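PDB 6TFX: ABC transporter substrate-binding protein from Rhizobium radiobacter, which binds the opine mannopinic acid as the solute-binding protein of an ABC transporter and probably delivers it for import into the bacterium. Local coordinates for residues A248-K259 against D377-A387; T331-L342 against T359-W370. One frame throughout, in Å; residues are numbered along the deposited sequence.

Contact 1 (A248-K259 against D377-A387); sequences AELNLLHINITK and DLSPIVLYGAA. With N72 ((2~{R})-2-[[(3~{R},4~{R},5~{S})-3,4,5,6-tetrakis(oxidanyl)-2-oxidanylidene-hexyl]amino]pentanedioic acid), chain C; EDO (1,2-ethanediol), chain D.
Lys259 NZ, at the end of a chain extended beyond CG, donates to Asp377 O (2.8 Å) and also to a water that gathers Asn256 ND2, Asp377 OD1 and Ser379 O. The amide of Asn256 and the carboxylate of Asp377 are linked through water; their planes are 17° apart, nearly parallel, although the side chains cross at about a right angle. Asp377 OD1 also pairs with His417. Asn256 OD1 faces its own chain instead, accepting Thr258 N, which makes an Asx turn, and also Thr258 OG1 from the same face. Asn256 N reaches Pro380 O across the strands with a nearly straight N-H...O angle of 169°. Farther along, Leu250, Leu252 and His254 each exchange two backbone bonds with Ala386, Tyr384 and Val382, respectively. On one face Leu253 CD2 rests on Ile381 CG2 (3.9 Å) and on Leu383 CD1; on the other, a water in the plane of the His254 ring joins NE2 to Tyr384 O. At the far end the ligand takes over: Glu249 OE2 accepts from the amine N of mannopinic acid (2.7 Å), OE1 from its hydroxyl OAD. Tyr384 OH, also bonded to Arg375, donates to carboxylate atom OE2 (2.6 Å), which lies at the ring edge near its plane. This regular antiparallel pair belongs to the mixed sheet of a periplasmic-binding-protein lobe, its end forming part of the opine pocket.

Contact 2 (T331-L342 against T359-W370); sequences TVTMVASQLPGL and TLNLQPVEHAAW. With N72 ((2~{R})-2-[[(3~{R},4~{R},5~{S})-3,4,5,6-tetrakis(oxidanyl)-2-oxidanylidene-hexyl]amino]pentanedioic acid), chain C.
Ser337 turns OG anti to its backbone N (chi1 171°) and His367 does the same with its ring (chi1 -171°), which brings OG to the ring edge, 2.7 Å from His367 ND1. Ser337 OG also accepts from Leu339 N in an ST turn. The other ring nitrogen, His367 NE2, donates to the ligand carboxylate atom OXT at 2.8 Å; Ser337 is thus a second-shell residue that orients a ligand-binding histidine. Leu339 CB lies over one face of that ring in a CH-pi contact. Ser337 CB likewise sits over the six-membered ring of Trp370, 3.8 Å from its centroid, while the indole NE1 reaches Val335 O (3.0 Å) from above the carbonyl plane. Val335 CG1 touches Val365 CG2 (3.6 Å) beside the indole. On the same face of the sheet as Val335, toward the outer end, Thr333 OG1 donates to Asn361 OD1 (2.9 Å), in the carbonyl plane and on a lone pair. On the opposite face of the sheet Met334, bent at its last torsion, lays SD against Leu360 CD1. Six backbone bonds join the parallel strands from Val332 to Val365, and a seventh, Gln338 N to Val365 O, follows. The strands belong to a beta-alpha-beta unit: helix 340-353 crosses over between them and meets Leu362, strand 381-386 receives Met334 and Trp370, and helix 367-374 brings Met373 against Val335 and Val365.

How the contacts relate
From the N terminus, strand 240-255 comes first and its partner 381-386 follows more than a hundred residues later, so contact 1 closes the longer loop. Within that loop the chain runs through strand 330-337, helix 340-353 and strand 358-365, where contact 2 closes a short one; helix 367-374 then leads directly to strand 381-386. The contacts therefore nest without crossing, their centres about 11 Å apart. They touch where Ser379 OG probably bonds to Val335 N, Pro380 packs on Thr333 and Trp370 on Leu383. Together they join the two-stranded parallel sheet to the larger mixed sheet, and both reach the same bound mannopinic acid.

Contact 1 (A248-K259 against D377-A387)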
loop_
_atom_site.group_PDB
_atom_site.type_symbol
_atom_site.label_atom_id
_atom_site.label_comp_id
_atom_site.label_asym_id
_atom_site.label_seq_id
_atom_site.Cartn_x
_atom_site.Cartn_y
_atom_site.Cartn_z
ATOM N N ALA A 248 5.720 -5.549 5.664
ATOM C CA ALA A 248 5.222 -6.749 5.008
ATOM C C ALA A 248 3.766 -6.504 4.612
ATOM O O ALA A 248 2.976 -5.941 5.386
ATOM C CB ALA A 248 5.319 -7.921 5.954
ATOM N N GLU A 249 3.413 -6.894 3.378
ATOM C CA GLU A 249 2.035 -6.709 2.917
ATOM C C GLU A 249 1.264 -8.001 3.172
ATOM O O GLU A 249 1.734 -9.075 2.778
ATOM C CB GLU A 249 2.038 -6.405 1.405
ATOM C CG GLU A 249 2.726 -5.092 1.084
ATOM C CD GLU A 249 2.676 -4.815 -0.403
ATOM O OE1 GLU A 249 3.510 -5.384 -1.143
ATOM O OE2 GLU A 249 1.791 -4.045 -0.832
ATOM N N LEU A 250 0.119 -7.911 3.859
ATOM C CA LEU A 250 -0.670 -9.113 4.154
ATOM C C LEU A 250 -1.636 -9.398 3.031
ATOM O O LEU A 250 -2.411 -8.505 2.644
ATOM C CB LEU A 250 -1.479 -8.924 5.456
ATOM C CG LEU A 250 -2.487 -10.012 5.862
ATOM C CD1 LEU A 250 -1.833 -11.372 6.044
ATOM C CD2 LEU A 250 -3.225 -9.611 7.115
ATOM N N ASN A 251 -1.646 -10.670 2.577
ATOM C CA ASN A 251 -2.551 -11.145 1.541
ATOM C C ASN A 251 -3.711 -11.848 2.217
ATOM O O ASN A 251 -3.480 -12.681 3.102
ATOM C CB ASN A 251 -1.825 -12.161 0.650
ATOM C CG ASN A 251 -0.528 -11.601 0.122
ATOM O OD1 ASN A 251 0.580 -12.052 0.497
ATOM N ND2 ASN A 251 -0.640 -10.583 -0.706
ATOM N N LEU A 252 -4.937 -11.515 1.825
ATOM C CA LEU A 252 -6.111 -12.188 2.379
ATOM C C LEU A 252 -7.047 -12.524 1.249
ATOM O O LEU A 252 -7.049 -11.804 0.235
ATOM C CB LEU A 252 -6.899 -11.261 3.305
ATOM C CG LEU A 252 -6.205 -10.857 4.607
ATOM C CD1 LEU A 252 -5.918 -9.348 4.619
ATOM C CD2 LEU A 252 -7.074 -11.223 5.793
ATOM N N LEU A 253 -7.911 -13.531 1.458
ATOM C CA LEU A 253 -9.044 -13.794 0.559
ATOM C C LEU A 253 -10.209 -13.096 1.248
ATOM O O LEU A 253 -10.661 -13.556 2.314
ATOM C CB LEU A 253 -9.352 -15.310 0.500
ATOM C CG LEU A 253 -8.310 -16.147 -0.194
ATOM C CD1 LEU A 253 -8.545 -17.639 0.098
ATOM C CD2 LEU A 253 -8.358 -15.888 -1.703
ATOM N N HIS A 254 -10.681 -11.958 0.674
ATOM C CA HIS A 254 -11.831 -11.224 1.205
ATOM C C HIS A 254 -13.040 -11.829 0.520
ATOM O O HIS A 254 -13.118 -11.789 -0.709
ATOM C CB HIS A 254 -11.747 -9.743 0.841
ATOM C CG HIS A 254 -10.576 -9.084 1.492
ATOM N ND1 HIS A 254 -10.676 -8.529 2.762
ATOM C CD2 HIS A 254 -9.312 -8.931 1.034
ATOM C CE1 HIS A 254 -9.465 -8.066 3.049
ATOM N NE2 HIS A 254 -8.605 -8.270 2.046
ATOM N N ILE A 255 -13.960 -12.399 1.295
ATOM C CA ILE A 255 -15.123 -13.102 0.705
ATOM C C ILE A 255 -16.341 -12.198 0.795
ATOM O O ILE A 255 -16.683 -11.779 1.903
ATOM C CB ILE A 255 -15.397 -14.436 1.469
ATOM C CG1 ILE A 255 -14.164 -15.399 1.424
ATOM C CG2 ILE A 255 -16.673 -15.123 0.931
ATOM C CD1 ILE A 255 -14.321 -16.547 2.548
ATOM N N ASN A 256 -17.051 -11.992 -0.323
ATOM C CA ASN A 256 -18.258 -11.170 -0.267
ATOM C C ASN A 256 -19.323 -12.019 0.418
ATOM O O ASN A 256 -19.904 -12.919 -0.203
ATOM C CB ASN A 256 -18.705 -10.704 -1.660
ATOM C CG ASN A 256 -19.879 -9.774 -1.593
ATOM O OD1 ASN A 256 -20.666 -9.802 -0.646
ATOM N ND2 ASN A 256 -20.032 -8.944 -2.600
ATOM N N ILE A 257 -19.578 -11.706 1.709
ATOM C CA ILE A 257 -20.513 -12.487 2.540
ATOM C C ILE A 257 -21.982 -12.313 2.149
ATOM O O ILE A 257 -22.833 -13.000 2.717
ATOM C CB ILE A 257 -20.293 -12.180 4.035
ATOM C CG1 ILE A 257 -20.704 -10.725 4.357
ATOM C CG2 ILE A 257 -18.803 -12.493 4.428
ATOM C CD1 ILE A 257 -20.715 -10.382 5.856
ATOM N N THR A 258 -22.299 -11.403 1.201
ATOM C CA THR A 258 -23.704 -11.203 0.834
ATOM C C THR A 258 -24.083 -12.018 -0.400
ATOM O O THR A 258 -25.254 -12.020 -0.771
ATOM C CB THR A 258 -23.981 -9.704 0.566
ATOM O OG1 THR A 258 -23.320 -9.309 -0.628
ATOM C CG2 THR A 258 -23.553 -8.803 1.722
ATOM N N LYS A 259 -23.095 -12.636 -1.083
ATOM C CA LYS A 259 -23.388 -13.329 -2.339
ATOM C C LYS A 259 -23.375 -14.848 -2.181
ATOM O O LYS A 259 -22.330 -15.432 -1.871
ATOM C CB LYS A 259 -22.373 -12.936 -3.444
ATOM C CG LYS A 259 -22.461 -11.488 -3.908
ATOM C CD LYS A 259 -21.409 -11.182 -4.991
ATOM C CE LYS A 259 -21.575 -9.781 -5.528
ATOM N NZ LYS A 259 -20.512 -9.430 -6.518
ATOM N N ASP A 377 -17.320 -4.291 -7.381
ATOM C CA ASP A 377 -17.932 -5.473 -6.754
ATOM C C ASP A 377 -18.107 -6.599 -7.773
ATOM O O ASP A 377 -19.083 -7.362 -7.716
ATOM C CB ASP A 377 -19.300 -5.095 -6.146
ATOM C CG ASP A 377 -19.471 -5.386 -4.688
ATOM O OD1 ASP A 377 -18.593 -6.083 -4.110
ATOM O OD2 ASP A 377 -20.498 -4.940 -4.115
ATOM N N LEU A 378 -17.148 -6.709 -8.696
ATOM C CA LEU A 378 -17.277 -7.691 -9.773
ATOM C C LEU A 378 -16.721 -9.068 -9.450
ATOM O O LEU A 378 -16.918 -9.981 -10.256
ATOM C CB LEU A 378 -16.676 -7.156 -11.083
ATOM C CG LEU A 378 -17.401 -5.938 -11.683
ATOM C CD1 LEU A 378 -16.650 -5.363 -12.858
ATOM C CD2 LEU A 378 -18.834 -6.276 -12.117
ATOM N N SER A 379 -16.041 -9.232 -8.297
ATOM C CA SER A 379 -15.503 -10.560 -7.959
ATOM C C SER A 379 -16.129 -11.064 -6.638
ATOM O O SER A 379 -16.183 -10.284 -5.667
ATOM C CB SER A 379 -13.981 -10.517 -7.818
ATOM O OG SER A 379 -13.435 -11.831 -7.772
ATOM N N PRO A 380 -16.527 -12.355 -6.553
ATOM C CA PRO A 380 -17.137 -12.867 -5.298
ATOM C C PRO A 380 -16.136 -13.029 -4.161
ATOM O O PRO A 380 -16.522 -13.112 -2.987
ATOM C CB PRO A 380 -17.693 -14.232 -5.704
ATOM C CG PRO A 380 -16.845 -14.661 -6.860
ATOM C CD PRO A 380 -16.557 -13.382 -7.618
ATOM N N ILE A 381 -14.857 -13.186 -4.518
ATOM C CA ILE A 381 -13.761 -13.298 -3.565
ATOM C C ILE A 381 -12.662 -12.445 -4.158
ATOM O O ILE A 381 -12.475 -12.458 -5.362
ATOM C CB ILE A 381 -13.280 -14.759 -3.393
ATOM C CG1 ILE A 381 -14.433 -15.668 -2.900
ATOM C CG2 ILE A 381 -12.089 -14.811 -2.383
ATOM C CD1 ILE A 381 -14.047 -17.247 -3.005
ATOM N N VAL A 382 -11.933 -11.721 -3.317
ATOM C CA VAL A 382 -10.852 -10.848 -3.773
ATOM C C VAL A 382 -9.579 -11.201 -3.031
ATOM O O VAL A 382 -9.554 -11.112 -1.800
ATOM C CB VAL A 382 -11.238 -9.346 -3.534
ATOM C CG1 VAL A 382 -10.060 -8.422 -3.860
ATOM C CG2 VAL A 382 -12.484 -8.942 -4.347
ATOM N N LEU A 383 -8.530 -11.593 -3.760
ATOM C CA LEU A 383 -7.226 -11.873 -3.144
ATOM C C LEU A 383 -6.477 -10.517 -3.233
ATOM O O LEU A 383 -6.045 -10.115 -4.332
ATOM C CB LEU A 383 -6.490 -12.985 -3.931
ATOM C CG LEU A 383 -5.032 -13.205 -3.497
ATOM C CD1 LEU A 383 -4.960 -13.651 -2.050
ATOM C CD2 LEU A 383 -4.345 -14.197 -4.429
ATOM N N TYR A 384 -6.331 -9.833 -2.097
ATOM C CA TYR A 384 -5.740 -8.495 -2.059
ATOM C C TYR A 384 -4.562 -8.554 -1.076
ATOM O O TYR A 384 -4.661 -9.189 -0.016
ATOM C CB TYR A 384 -6.789 -7.514 -1.511
ATOM C CG TYR A 384 -6.541 -6.066 -1.878
ATOM C CD1 TYR A 384 -6.999 -5.545 -3.093
ATOM C CD2 TYR A 384 -5.849 -5.215 -1.013
ATOM C CE1 TYR A 384 -6.788 -4.207 -3.426
ATOM C CE2 TYR A 384 -5.616 -3.881 -1.345
ATOM C CZ TYR A 384 -6.055 -3.392 -2.572
ATOM O OH TYR A 384 -5.907 -2.070 -2.902
ATOM N N GLY A 385 -3.480 -7.858 -1.403
ATOM C CA GLY A 385 -2.314 -7.839 -0.522
ATOM C C GLY A 385 -1.893 -6.409 -0.270
ATOM O O GLY A 385 -1.626 -5.669 -1.224
ATOM N N ALA A 386 -1.831 -5.998 0.998
ATOM C CA ALA A 386 -1.467 -4.602 1.287
ATOM C C ALA A 386 -1.044 -4.452 2.731
ATOM O O ALA A 386 -1.337 -5.313 3.567
ATOM C CB ALA A 386 -2.675 -3.697 1.061
ATOM N N ALA A 387 -0.390 -3.320 3.007
ATOM C CA ALA A 387 -0.071 -2.888 4.366
ATOM C C ALA A 387 -0.582 -1.454 4.512
ATOM O O ALA A 387 -0.742 -0.744 3.507
ATOM C CB ALA A 387 1.432 -2.941 4.650
HETATM O OAB N72 C . 2.594 -12.509 -3.505
HETATM C CAF N72 C . 1.736 -11.467 -3.000
HETATM C CAG N72 C . 1.674 -10.137 -3.823
HETATM O OAC N72 C . 2.711 -10.007 -4.741
HETATM C CAH N72 C . 1.310 -8.950 -2.929
HETATM O OAM N72 C . 1.377 -9.025 -1.556
HETATM C CAI N72 C . 1.751 -7.500 -2.896
HETATM O OAD N72 C . 3.084 -7.375 -3.340
HETATM C CAJ N72 C . 0.714 -6.574 -3.483
HETATM O OAE N72 C . -0.486 -6.950 -3.482
HETATM C CAK N72 C . 1.144 -5.223 -4.123
HETATM N N N72 C . 0.697 -4.104 -3.328
HETATM C CA N72 C . -0.254 -3.173 -3.806
HETATM C C N72 C . -1.034 -3.513 -5.045
HETATM O O N72 C . -2.174 -4.095 -5.239
HETATM C CB N72 C . -1.068 -2.619 -2.633
HETATM C CG N72 C . -2.458 -2.036 -2.889
HETATM C CD N72 C . -2.859 -0.957 -1.881
HETATM O OE1 N72 C . -1.993 -0.210 -1.320
HETATM O OE2 N72 C . -4.074 -0.805 -1.624
HETATM O OXT N72 C . -0.326 -3.022 -5.944
HETATM C C1 EDO D . -26.529 -9.514 -3.143
HETATM O O1 EDO D . -26.752 -10.909 -3.031
HETATM C C2 EDO D . -25.534 -9.250 -4.290
HETATM O O2 EDO D . -25.513 -7.875 -4.618
HETATM O O HOH W 1 0.916 -2.108 0.813
HETATM O O HOH W 2 -5.711 -7.359 1.940
HETATM O O HOH W 3 -19.079 -14.227 -2.599
HETATM O O HOH W 4 -18.364 -8.793 -4.795
HETATM O O HOH W 5 -22.221 -7.092 -3.139
#

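Contact 2 (T331-L342 against T359-W370)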
loop_
_atom_site.group_PDB
_atom_site.type_symbol
_atom_site.label_atom_id
_atom_site.label_comp_id
_atom_site.label_asym_id
_atom_site.label_seq_id
_atom_site.Cartn_x
_atom_site.Cartn_y
_atom_site.Cartn_z
ATOM N N THR A 331 -17.954 -24.552 -7.109
ATOM C CA THR A 331 -17.115 -23.955 -8.144
ATOM C C THR A 331 -17.289 -22.453 -8.027
ATOM O O THR A 331 -18.397 -21.981 -7.746
ATOM C CB THR A 331 -17.505 -24.463 -9.535
ATOM O OG1 THR A 331 -18.855 -24.051 -9.832
ATOM C CG2 THR A 331 -17.400 -25.996 -9.622
ATOM N N VAL A 332 -16.211 -21.704 -8.248
ATOM C CA VAL A 332 -16.311 -20.243 -8.155
ATOM C C VAL A 332 -15.306 -19.624 -9.119
ATOM O O VAL A 332 -14.203 -20.145 -9.274
ATOM C CB VAL A 332 -16.098 -19.782 -6.663
ATOM C CG1 VAL A 332 -14.894 -20.442 -6.003
ATOM C CG2 VAL A 332 -16.057 -18.260 -6.512
ATOM N N THR A 333 -15.685 -18.519 -9.754
ATOM C CA THR A 333 -14.794 -17.757 -10.637
ATOM C C THR A 333 -14.393 -16.489 -9.876
ATOM O O THR A 333 -15.255 -15.753 -9.400
ATOM C CB THR A 333 -15.476 -17.409 -11.958
ATOM O OG1 THR A 333 -15.681 -18.602 -12.731
ATOM C CG2 THR A 333 -14.683 -16.387 -12.783
ATOM N N MET A 334 -13.092 -16.236 -9.794
ATOM C CA MET A 334 -12.547 -15.042 -9.166
ATOM C C MET A 334 -11.826 -14.238 -10.228
ATOM O O MET A 334 -11.122 -14.806 -11.058
ATOM C CB MET A 334 -11.478 -15.442 -8.162
ATOM C CG MET A 334 -11.999 -15.733 -6.816
ATOM S SD MET A 334 -10.589 -16.370 -5.894
ATOM C CE MET A 334 -9.634 -14.895 -5.665
ATOM N N VAL A 335 -11.955 -12.921 -10.174
ATOM C CA VAL A 335 -11.208 -12.035 -11.045
ATOM C C VAL A 335 -9.855 -11.899 -10.320
ATOM O O VAL A 335 -9.808 -11.510 -9.145
ATOM C CB VAL A 335 -11.913 -10.669 -11.228
ATOM C CG1 VAL A 335 -11.169 -9.833 -12.253
ATOM C CG2 VAL A 335 -13.373 -10.854 -11.653
ATOM N N ALA A 336 -8.777 -12.264 -11.008
ATOM C CA ALA A 336 -7.456 -12.336 -10.392
ATOM C C ALA A 336 -6.443 -11.427 -11.055
ATOM O O ALA A 336 -6.328 -11.420 -12.279
ATOM C CB ALA A 336 -6.960 -13.779 -10.418
ATOM N N SER A 337 -5.673 -10.691 -10.256
ATOM C CA SER A 337 -4.643 -9.825 -10.829
ATOM C C SER A 337 -3.520 -10.613 -11.539
ATOM O O SER A 337 -3.106 -11.680 -11.067
ATOM C CB SER A 337 -4.002 -8.985 -9.732
ATOM O OG SER A 337 -2.876 -8.294 -10.247
ATOM N N GLN A 338 -2.991 -10.017 -12.630
ATOM C CA GLN A 338 -1.845 -10.527 -13.377
ATOM C C GLN A 338 -0.507 -9.992 -12.819
ATOM O O GLN A 338 0.550 -10.280 -13.400
ATOM C CB GLN A 338 -1.973 -10.277 -14.882
ATOM C CG GLN A 338 -2.962 -11.244 -15.519
ATOM C CD GLN A 338 -3.097 -11.006 -16.992
ATOM O OE1 GLN A 338 -3.403 -9.900 -17.429
ATOM N NE2 GLN A 338 -2.865 -12.041 -17.791
ATOM N N LEU A 339 -0.534 -9.255 -11.679
ATOM C CA LEU A 339 0.727 -8.896 -10.993
ATOM C C LEU A 339 1.340 -10.268 -10.662
ATOM O O LEU A 339 0.640 -11.112 -10.101
ATOM C CB LEU A 339 0.430 -8.115 -9.699
ATOM C CG LEU A 339 1.652 -7.718 -8.864
ATOM C CD1 LEU A 339 2.507 -6.692 -9.589
ATOM C CD2 LEU A 339 1.204 -7.162 -7.513
ATOM N N PRO A 340 2.590 -10.580 -11.074
ATOM C CA PRO A 340 3.054 -11.979 -10.958
ATOM C C PRO A 340 3.001 -12.614 -9.577
ATOM O O PRO A 340 2.694 -13.817 -9.483
ATOM C CB PRO A 340 4.477 -11.948 -11.516
ATOM C CG PRO A 340 4.472 -10.774 -12.460
ATOM C CD PRO A 340 3.558 -9.749 -11.829
ATOM N N GLY A 341 3.262 -11.826 -8.531
ATOM C CA GLY A 341 3.213 -12.334 -7.161
ATOM C C GLY A 341 1.803 -12.712 -6.727
ATOM O O GLY A 341 1.611 -13.752 -6.083
ATOM N N LEU A 342 0.799 -11.896 -7.121
ATOM C CA LEU A 342 -0.605 -12.194 -6.806
ATOM C C LEU A 342 -1.113 -13.337 -7.689
ATOM O O LEU A 342 -1.922 -14.169 -7.252
ATOM C CB LEU A 342 -1.515 -10.968 -7.027
ATOM C CG LEU A 342 -1.471 -9.938 -5.920
ATOM C CD1 LEU A 342 -2.225 -8.680 -6.332
ATOM C CD2 LEU A 342 -2.019 -10.501 -4.589
ATOM N N THR A 359 -13.429 -25.760 -6.638
ATOM C CA THR A 359 -12.731 -25.650 -7.900
ATOM C C THR A 359 -12.741 -24.177 -8.223
ATOM O O THR A 359 -13.783 -23.617 -8.572
ATOM C CB THR A 359 -13.410 -26.448 -9.021
ATOM O OG1 THR A 359 -13.528 -27.805 -8.619
ATOM C CG2 THR A 359 -12.616 -26.363 -10.320
ATOM N N LEU A 360 -11.593 -23.543 -8.062
ATOM C CA LEU A 360 -11.445 -22.119 -8.303
ATOM C C LEU A 360 -11.036 -21.885 -9.752
ATOM O O LEU A 360 -10.121 -22.541 -10.256
ATOM C CB LEU A 360 -10.376 -21.602 -7.309
ATOM C CG LEU A 360 -10.105 -20.135 -7.218
ATOM C CD1 LEU A 360 -11.391 -19.337 -6.964
ATOM C CD2 LEU A 360 -9.067 -19.881 -6.133
ATOM N N ASN A 361 -11.786 -21.034 -10.451
ATOM C CA ASN A 361 -11.482 -20.635 -11.822
ATOM C C ASN A 361 -10.940 -19.201 -11.700
ATOM O O ASN A 361 -11.583 -18.337 -11.098
ATOM C CB ASN A 361 -12.753 -20.651 -12.689
ATOM C CG ASN A 361 -12.590 -20.021 -14.058
ATOM O OD1 ASN A 361 -13.372 -19.139 -14.468
ATOM N ND2 ASN A 361 -11.582 -20.447 -14.793
ATOM N N LEU A 362 -9.744 -18.962 -12.238
ATOM C CA LEU A 362 -9.112 -17.659 -12.138
ATOM C C LEU A 362 -9.243 -16.924 -13.456
ATOM O O LEU A 362 -8.806 -17.449 -14.501
ATOM C CB LEU A 362 -7.632 -17.826 -11.763
ATOM C CG LEU A 362 -7.376 -18.573 -10.446
ATOM C CD1 LEU A 362 -5.895 -18.803 -10.245
ATOM C CD2 LEU A 362 -7.950 -17.810 -9.266
ATOM N N GLN A 363 -9.912 -15.750 -13.435
ATOM C CA GLN A 363 -10.066 -14.949 -14.651
ATOM C C GLN A 363 -9.003 -13.851 -14.560
ATOM O O GLN A 363 -9.157 -12.930 -13.753
ATOM C CB GLN A 363 -11.506 -14.400 -14.803
ATOM C CG GLN A 363 -11.689 -13.408 -15.984
ATOM C CD GLN A 363 -11.391 -13.964 -17.367
ATOM O OE1 GLN A 363 -11.687 -15.114 -17.679
ATOM N NE2 GLN A 363 -10.807 -13.146 -18.245
ATOM N N PRO A 364 -7.878 -13.988 -15.306
ATOM C CA PRO A 364 -6.759 -13.031 -15.173
ATOM C C PRO A 364 -7.040 -11.669 -15.777
ATOM O O PRO A 364 -7.606 -11.557 -16.874
ATOM C CB PRO A 364 -5.586 -13.726 -15.890
ATOM C CG PRO A 364 -6.044 -15.124 -16.169
ATOM C CD PRO A 364 -7.543 -15.045 -16.286
ATOM N N VAL A 365 -6.679 -10.625 -15.035
ATOM C CA VAL A 365 -6.877 -9.253 -15.496
ATOM C C VAL A 365 -5.618 -8.432 -15.147
ATOM O O VAL A 365 -5.068 -8.599 -14.038
ATOM C CB VAL A 365 -8.175 -8.636 -14.868
ATOM C CG1 VAL A 365 -8.304 -7.159 -15.203
ATOM C CG2 VAL A 365 -9.434 -9.364 -15.347
ATOM N N GLU A 366 -5.166 -7.532 -16.068
ATOM C CA GLU A 366 -4.034 -6.653 -15.809
ATOM C C GLU A 366 -4.269 -5.959 -14.454
ATOM O O GLU A 366 -5.412 -5.562 -14.145
ATOM C CB GLU A 366 -3.863 -5.618 -16.933
ATOM C CG GLU A 366 -2.673 -4.692 -16.732
ATOM C CD GLU A 366 -2.989 -3.458 -15.907
ATOM O OE1 GLU A 366 -4.120 -2.934 -16.034
ATOM O OE2 GLU A 366 -2.104 -3.010 -15.138
ATOM N N HIS A 367 -3.201 -5.833 -13.665
ATOM C CA HIS A 367 -3.287 -5.366 -12.269
ATOM C C HIS A 367 -4.117 -4.081 -12.059
ATOM O O HIS A 367 -5.002 -4.063 -11.187
ATOM C CB HIS A 367 -1.869 -5.206 -11.696
ATOM C CG HIS A 367 -1.800 -4.945 -10.219
ATOM N ND1 HIS A 367 -2.322 -5.847 -9.301
ATOM C CD2 HIS A 367 -1.201 -3.931 -9.540
ATOM C CE1 HIS A 367 -2.044 -5.352 -8.104
ATOM N NE2 HIS A 367 -1.409 -4.179 -8.195
ATOM N N ALA A 368 -3.805 -2.990 -12.795
ATOM C CA ALA A 368 -4.543 -1.737 -12.569
ATOM C C ALA A 368 -6.025 -1.868 -12.947
ATOM O O ALA A 368 -6.895 -1.343 -12.225
ATOM C CB ALA A 368 -3.897 -0.604 -13.337
ATOM N N ALA A 369 -6.317 -2.604 -14.044
ATOM C CA ALA A 369 -7.705 -2.851 -14.467
ATOM C C ALA A 369 -8.429 -3.692 -13.408
ATOM O O ALA A 369 -9.623 -3.492 -13.162
ATOM C CB ALA A 369 -7.721 -3.589 -15.799
ATOM N N TRP A 370 -7.708 -4.686 -12.822
ATOM C CA TRP A 370 -8.261 -5.550 -11.779
ATOM C C TRP A 370 -8.641 -4.679 -10.554
ATOM O O TRP A 370 -9.737 -4.845 -10.022
ATOM C CB TRP A 370 -7.221 -6.602 -11.404
ATOM C CG TRP A 370 -7.538 -7.384 -10.164
ATOM C CD1 TRP A 370 -8.401 -8.440 -10.044
ATOM C CD2 TRP A 370 -6.968 -7.174 -8.872
ATOM N NE1 TRP A 370 -8.381 -8.920 -8.751
ATOM C CE2 TRP A 370 -7.497 -8.169 -8.011
ATOM C CE3 TRP A 370 -6.029 -6.258 -8.362
ATOM C CZ2 TRP A 370 -7.132 -8.262 -6.656
ATOM C CZ3 TRP A 370 -5.621 -6.382 -7.045
ATOM C CH2 TRP A 370 -6.198 -7.352 -6.191
HETATM O OAB N72 C . 2.594 -12.509 -3.505
HETATM C CAF N72 C . 1.736 -11.467 -3.000
HETATM C CAG N72 C . 1.674 -10.137 -3.823
HETATM O OAC N72 C . 2.711 -10.007 -4.741
HETATM C CAH N72 C . 1.310 -8.950 -2.929
HETATM O OAM N72 C . 1.377 -9.025 -1.556
HETATM C CAI N72 C . 1.751 -7.500 -2.896
HETATM O OAD N72 C . 3.084 -7.375 -3.340
HETATM C CAJ N72 C . 0.714 -6.574 -3.483
HETATM O OAE N72 C . -0.486 -6.950 -3.482
HETATM C CAK N72 C . 1.144 -5.223 -4.123
HETATM N N N72 C . 0.697 -4.104 -3.328
HETATM C CA N72 C . -0.254 -3.173 -3.806
HETATM C C N72 C . -1.034 -3.513 -5.045
HETATM O O N72 C . -2.174 -4.095 -5.239
HETATM C CB N72 C . -1.068 -2.619 -2.633
HETATM C CG N72 C . -2.458 -2.036 -2.889
HETATM C CD N72 C . -2.859 -0.957 -1.881
HETATM O OE1 N72 C . -1.993 -0.210 -1.320
HETATM O OE2 N72 C . -4.074 -0.805 -1.624
HETATM O OXT N72 C . -0.326 -3.022 -5.944
#